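Local coordinates for receptor-like protein kinase ANXUR1 (Arabidopsis thaliana, PDB 6FIG), which is a malectin-like receptor kinase involved in plant reproduction, whose ectodomain probably senses extracellular ligands and whose kinase part probably phosphorylates serine or threonine, at residues Leu4-Gly9 and Lys21-Thr26; Gln186-Leu191 and Leu367-Met372. All blocks are in the same frame, centred on the assembly; numbering follows the deposited sequence.

Interaction 1: residues Leu4-Gly9 and Lys21-Thr26; sequences LALSCG and KWEPDT. With CA (calcium ion), chain I; EDO (1,2-ethanediol), chain J.
Ala5 and Trp22 meet over the indole. The methyl CB of Ala5 sits above one face of the ring, offset toward the rim, in a CH-pi contact 4.1 Å from the centroid of the six-membered ring. The two residues belong to a parallel strand pair near the start of the chain, in the malectin-like region, strand 4-7 beside strand 21-24. The backbone of Leu6 lies at the edge of the same indole, with its carbonyl carbon in the ring plane. Trp22 is held from outside as well: NE1 bonds to Asp16, and the ring meets Tyr79 edge-to-face.

Two backbone bonds join the strands, Glu23 N to Ala5 O at 2.9 Å and Ser7 N to Glu23 O at 2.8 Å. Leu6 and Glu23 share one face of the pair. Their side chains lie side by side and point the same way, with Leu6 CD2 against Glu23 CG at 3.6 Å. Glu23 CG stands between its own N and carbonyl carbon (chi1 69°), and the extended chain carries OE2 to a bound 1,2-ethanediol. This molecule, probably from the crystallisation liquor, gives a hydrogen bond from O2 to OE2 and takes one from Ala5 N.

Asp25 crosses Leu6 at about a right angle, CB to CB. Its carboxylate lies against Cys8, with OD2 3.4 Å from CB of Cys8. OD2 is also gripped by a salt bridge to Arg56 and a hydrogen bond from Tyr64. OD1 takes a weak bond from Gly9 N.

Beyond the pair lies a calcium site, completed by Pro51, Thr54 and Asn154. Ser7 OG binds the ion at 2.6 Å, and Cys8 O binds it at 2.5 Å.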
loop_
_atom_site.group_PDB
_atom_site.type_symbol
_atom_site.label_atom_id
_atom_site.label_comp_id
_atom_site.label_asym_id
_atom_site.label_seq_id
_atom_site.Cartn_x
_atom_site.Cartn_y
_atom_site.Cartn_z
ATOM N N LEU A 4 0.754 3.388 -10.438
ATOM C CA LEU A 4 1.336 2.440 -11.379
ATOM C C LEU A 4 2.795 2.181 -11.106
ATOM O O LEU A 4 3.542 3.106 -10.745
ATOM C CB LEU A 4 1.227 2.990 -12.795
ATOM C CG LEU A 4 -0.167 3.265 -13.338
ATOM C CD1 LEU A 4 -0.055 3.790 -14.759
ATOM C CD2 LEU A 4 -1.002 2.007 -13.316
ATOM N N ALA A 5 3.210 0.929 -11.313
ATOM C CA ALA A 5 4.610 0.571 -11.378
ATOM C C ALA A 5 4.726 -0.274 -12.645
ATOM O O ALA A 5 4.314 -1.451 -12.674
ATOM C CB ALA A 5 5.038 -0.206 -10.160
ATOM N N LEU A 6 5.227 0.359 -13.702
ATOM C CA LEU A 6 5.298 -0.238 -15.028
ATOM C C LEU A 6 6.718 -0.683 -15.311
ATOM O O LEU A 6 7.650 0.128 -15.260
ATOM C CB LEU A 6 4.869 0.760 -16.088
ATOM C CG LEU A 6 3.552 1.496 -15.864
ATOM C CD1 LEU A 6 3.298 2.461 -17.004
ATOM C CD2 LEU A 6 2.403 0.500 -15.691
ATOM N N SER A 7 6.897 -1.974 -15.584
ATOM C CA SER A 7 8.204 -2.460 -16.002
ATOM C C SER A 7 8.162 -2.507 -17.511
ATOM O O SER A 7 7.459 -3.339 -18.102
ATOM C CB SER A 7 8.541 -3.831 -15.426
ATOM O OG SER A 7 9.862 -4.187 -15.833
ATOM N N CYS A 8 8.871 -1.577 -18.135
ATOM C CA CYS A 8 8.789 -1.395 -19.558
ATOM C C CYS A 8 9.496 -2.551 -20.251
ATOM O O CYS A 8 10.563 -2.978 -19.802
ATOM C CB CYS A 8 9.408 -0.060 -19.932
ATOM S SG CYS A 8 8.641 1.257 -18.976
ATOM N N GLY A 9 8.858 -3.074 -21.283
ATOM C CA GLY A 9 9.391 -4.190 -22.059
ATOM C C GLY A 9 9.021 -5.573 -21.555
ATOM O O GLY A 9 9.523 -6.570 -22.083
ATOM N N LYS A 21 5.143 -4.773 -6.625
ATOM C CA LYS A 21 4.521 -5.415 -7.781
ATOM C C LYS A 21 4.651 -4.506 -8.988
ATOM O O LYS A 21 4.416 -3.303 -8.899
ATOM C CB LYS A 21 3.051 -5.741 -7.527
ATOM C CG LYS A 21 2.844 -6.878 -6.540
ATOM C CD LYS A 21 1.362 -7.176 -6.329
ATOM C CE LYS A 21 1.078 -7.656 -4.916
ATOM N NZ LYS A 21 1.344 -6.615 -3.889
ATOM N N TRP A 22 5.043 -5.091 -10.118
ATOM C CA TRP A 22 5.178 -4.357 -11.373
ATOM C C TRP A 22 4.316 -5.025 -12.445
ATOM O O TRP A 22 4.036 -6.232 -12.379
ATOM C CB TRP A 22 6.627 -4.368 -11.851
ATOM C CG TRP A 22 7.606 -3.672 -10.974
ATOM C CD1 TRP A 22 8.146 -4.135 -9.821
ATOM C CD2 TRP A 22 8.191 -2.383 -11.198
ATOM N NE1 TRP A 22 9.043 -3.227 -9.313
ATOM C CE2 TRP A 22 9.084 -2.138 -10.135
ATOM C CE3 TRP A 22 8.041 -1.411 -12.188
ATOM C CZ2 TRP A 22 9.835 -0.960 -10.035
ATOM C CZ3 TRP A 22 8.792 -0.240 -12.087
ATOM C CH2 TRP A 22 9.660 -0.019 -11.007
ATOM N N GLU A 23 3.892 -4.228 -13.419
ATOM C CA GLU A 23 3.097 -4.709 -14.545
ATOM C C GLU A 23 3.660 -4.198 -15.864
ATOM O O GLU A 23 4.441 -3.250 -15.879
ATOM C CB GLU A 23 1.631 -4.287 -14.397
ATOM C CG GLU A 23 1.359 -2.795 -14.549
ATOM C CD GLU A 23 -0.114 -2.469 -14.428
ATOM O OE1 GLU A 23 -0.908 -2.966 -15.243
ATOM O OE2 GLU A 23 -0.486 -1.731 -13.512
ATOM N N PRO A 24 3.270 -4.833 -16.991
ATOM C CA PRO A 24 3.704 -4.316 -18.281
ATOM C C PRO A 24 3.243 -2.889 -18.560
ATOM O O PRO A 24 2.169 -2.470 -18.092
ATOM C CB PRO A 24 3.039 -5.269 -19.277
ATOM C CG PRO A 24 2.886 -6.545 -18.524
ATOM C CD PRO A 24 2.514 -6.093 -17.140
ATOM N N ASP A 25 4.052 -2.158 -19.328
ATOM C CA ASP A 25 3.745 -0.771 -19.677
ATOM C C ASP A 25 2.807 -0.623 -20.865
ATOM O O ASP A 25 2.344 0.478 -21.152
ATOM C CB ASP A 25 5.034 0.016 -19.927
ATOM C CG ASP A 25 5.797 -0.453 -21.159
ATOM O OD1 ASP A 25 5.696 -1.644 -21.529
ATOM O OD2 ASP A 25 6.528 0.360 -21.753
ATOM N N THR A 26 2.517 -1.743 -21.532
ATOM C CA THR A 26 1.883 -1.774 -22.848
ATOM C C THR A 26 0.613 -0.926 -23.008
ATOM O O THR A 26 0.553 -0.077 -23.900
ATOM C CB THR A 26 1.635 -3.244 -23.251
ATOM O OG1 THR A 26 2.911 -3.900 -23.335
ATOM C CG2 THR A 26 0.928 -3.353 -24.589
HETATM CA CA CA I . 11.629 -3.194 -17.526
HETATM C C1 EDO J . 0.969 -3.099 -10.128
HETATM O O1 EDO J . 2.230 -3.411 -10.725
HETATM C C2 EDO J . 0.859 -1.585 -10.148
HETATM O O2 EDO J . 1.087 -1.080 -11.463
#

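Interaction 2: residues Gln186-Leu191 and Leu367-Met372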
loop_
_atom_site.group_PDB
_atom_site.type_symbol
_atom_site.label_atom_id
_atom_site.label_comp_id
_atom_site.label_asym_id
_atom_site.label_seq_id
_atom_site.Cartn_x
_atom_site.Cartn_y
_atom_site.Cartn_z
ATOM N N GLN A 186 12.750 17.865 -8.250
ATOM C CA GLN A 186 13.489 16.610 -8.418
ATOM C C GLN A 186 14.101 16.233 -7.078
ATOM O O GLN A 186 14.784 17.051 -6.449
ATOM C CB GLN A 186 14.576 16.747 -9.467
ATOM C CG GLN A 186 15.410 15.488 -9.665
ATOM C CD GLN A 186 16.475 15.608 -10.719
ATOM O OE1 GLN A 186 16.641 16.651 -11.377
ATOM N NE2 GLN A 186 17.231 14.526 -10.888
ATOM N N SER A 187 13.916 14.978 -6.685
ATOM C CA SER A 187 14.559 14.425 -5.495
ATOM C C SER A 187 15.996 14.133 -5.798
ATOM O O SER A 187 16.296 13.310 -6.644
ATOM C CB SER A 187 13.860 13.138 -5.057
ATOM O OG SER A 187 12.502 13.399 -4.808
ATOM N N MET A 188 16.916 14.851 -5.153
ATOM C CA MET A 188 18.326 14.670 -5.444
ATOM C C MET A 188 18.960 13.655 -4.511
ATOM O O MET A 188 19.751 12.839 -4.940
ATOM C CB MET A 188 19.080 16.007 -5.357
ATOM C CG MET A 188 18.466 17.129 -6.167
ATOM S SD MET A 188 18.448 16.798 -7.956
ATOM C CE MET A 188 20.175 16.853 -8.377
ATOM N N PHE A 189 18.676 13.790 -3.214
ATOM C CA PHE A 189 19.220 12.912 -2.171
ATOM C C PHE A 189 18.183 12.763 -1.084
ATOM O O PHE A 189 17.404 13.696 -0.809
ATOM C CB PHE A 189 20.503 13.496 -1.552
ATOM C CG PHE A 189 21.599 13.674 -2.545
ATOM C CD1 PHE A 189 22.404 12.610 -2.900
ATOM C CD2 PHE A 189 21.763 14.895 -3.197
ATOM C CE1 PHE A 189 23.357 12.748 -3.859
ATOM C CE2 PHE A 189 22.727 15.053 -4.158
ATOM C CZ PHE A 189 23.533 13.984 -4.496
ATOM N N ARG A 190 18.176 11.581 -0.486
ATOM C CA ARG A 190 17.249 11.265 0.584
ATOM C C ARG A 190 17.943 10.329 1.530
ATOM O O ARG A 190 18.254 9.188 1.160
ATOM C CB ARG A 190 15.984 10.586 0.050
ATOM C CG ARG A 190 15.010 10.202 1.140
ATOM C CD ARG A 190 13.668 9.770 0.599
ATOM N NE ARG A 190 12.895 10.852 0.002
ATOM C CZ ARG A 190 12.568 10.975 -1.291
ATOM N NH1 ARG A 190 13.040 10.138 -2.202
ATOM N NH2 ARG A 190 11.773 11.964 -1.651
ATOM N N LEU A 191 18.229 10.821 2.744
ATOM C CA LEU A 191 19.111 10.132 3.667
ATOM C C LEU A 191 18.501 9.876 5.027
ATOM O O LEU A 191 17.846 10.754 5.602
ATOM C CB LEU A 191 20.406 10.930 3.900
ATOM C CG LEU A 191 21.171 11.377 2.664
ATOM C CD1 LEU A 191 22.388 12.174 3.086
ATOM C CD2 LEU A 191 21.570 10.205 1.775
ATOM N N LEU A 367 17.757 13.741 6.066
ATOM C CA LEU A 367 18.035 14.831 5.147
ATOM C C LEU A 367 17.502 14.531 3.768
ATOM O O LEU A 367 17.826 13.496 3.216
ATOM C CB LEU A 367 19.540 15.082 5.046
ATOM C CG LEU A 367 20.022 16.215 4.136
ATOM C CD1 LEU A 367 19.467 17.591 4.520
ATOM C CD2 LEU A 367 21.535 16.231 4.143
ATOM N N GLU A 368 16.761 15.474 3.210
ATOM C CA GLU A 368 16.358 15.387 1.806
ATOM C C GLU A 368 16.790 16.648 1.104
ATOM O O GLU A 368 16.751 17.742 1.679
ATOM C CB GLU A 368 14.867 15.217 1.694
ATOM C CG GLU A 368 14.367 13.926 2.306
ATOM C CD GLU A 368 12.868 13.889 2.368
ATOM O OE1 GLU A 368 12.280 14.550 3.247
ATOM O OE2 GLU A 368 12.216 13.254 1.475
ATOM N N ILE A 369 17.202 16.502 -0.153
ATOM C CA ILE A 369 17.591 17.630 -0.982
ATOM C C ILE A 369 16.747 17.582 -2.248
ATOM O O ILE A 369 16.753 16.555 -2.931
ATOM C CB ILE A 369 19.080 17.620 -1.313
ATOM C CG1 ILE A 369 19.886 17.651 0.003
ATOM C CG2 ILE A 369 19.415 18.794 -2.225
ATOM C CD1 ILE A 369 21.366 17.619 -0.162
ATOM N N PHE A 370 16.022 18.664 -2.515
ATOM C CA PHE A 370 15.171 18.783 -3.718
ATOM C C PHE A 370 15.614 19.935 -4.612
ATOM O O PHE A 370 15.932 21.017 -4.131
ATOM C CB PHE A 370 13.742 19.060 -3.299
ATOM C CG PHE A 370 13.172 18.013 -2.402
ATOM C CD1 PHE A 370 12.688 16.812 -2.921
ATOM C CD2 PHE A 370 13.118 18.217 -1.035
ATOM C CE1 PHE A 370 12.183 15.838 -2.069
ATOM C CE2 PHE A 370 12.607 17.240 -0.198
ATOM C CZ PHE A 370 12.150 16.065 -0.716
ATOM N N LYS A 371 15.640 19.691 -5.918
ATOM C CA LYS A 371 15.808 20.753 -6.916
ATOM C C LYS A 371 14.471 21.350 -7.269
ATOM O O LYS A 371 13.565 20.605 -7.602
ATOM C CB LYS A 371 16.415 20.156 -8.176
ATOM C CG LYS A 371 16.723 21.131 -9.285
ATOM C CD LYS A 371 16.992 20.390 -10.590
ATOM C CE LYS A 371 18.320 19.669 -10.578
ATOM N NZ LYS A 371 18.428 18.809 -11.774
ATOM N N MET A 372 14.350 22.663 -7.251
ATOM C CA MET A 372 13.142 23.334 -7.709
ATOM C C MET A 372 13.248 23.612 -9.200
ATOM O O MET A 372 14.332 23.924 -9.708
ATOM C CB MET A 372 12.965 24.666 -6.985
ATOM C CG MET A 372 12.869 24.530 -5.488
ATOM S SD MET A 372 12.461 26.091 -4.696
ATOM C CE MET A 372 10.766 26.319 -5.228
HETATM O O HOH W 1 9.808 13.094 0.394
#
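Phe189 and Ile369 lie side by side and point the same way, with Phe189 CD2 4.1 Å from Ile369 CD1. Leu191 and Leu367 continue this apolar face, CD1 to CD2 at 4.3 Å. Phe272 of strand 268-273 packs against all four. Next along the strand, Met188 bends its chain so that SD rests 3.9 Å from CE of Lys371.

The strands are antiparallel, and a classic beta bulge interrupts their register. Met188 and Phe189 both face Ile369, whose carbonyl O takes a 2.8 Å bond from Met188 N and a weak one from Phe189 N.

Arg190 and Glu368 lie on the other face, side by side. Arg190 NE gives a 2.9 Å salt bridge to Glu368 OE2, which lies near the guanidinium plane and is met on its anti side. The two flat groups are turned 57° apart. A water bridges OE2 and Arg190 NH2. Glu125 holds NH1 of Arg190, and His285 bonds to Glu368 OE1.

At the far end Gln186 and Lys371 run alongside each other. Lys371 NZ reaches Gln186 OE1 at 2.8 Å, 34° out of the amide plane, and also pairs with Asp275.

Both interactions are largely buried strand pairings of the malectin-like region, but they hold different elements. The centre of interaction 1 is about 22 Å from the centre of the chain, that of interaction 2 about 3 Å, so the first is peripheral and the second central. The first joins parallel strands close in sequence, the second antiparallel strands 176 residues apart. The first combines one aromatic face with a directly bound calcium ion, and its exposed Lys21 packs on Gly205 of the second subunit. The second has a larger apolar face, a longer backbone ladder broken by a bulge, and one salt bridge between its strands, whereas the charge of Asp25 in interaction 1 is paired outside its segments.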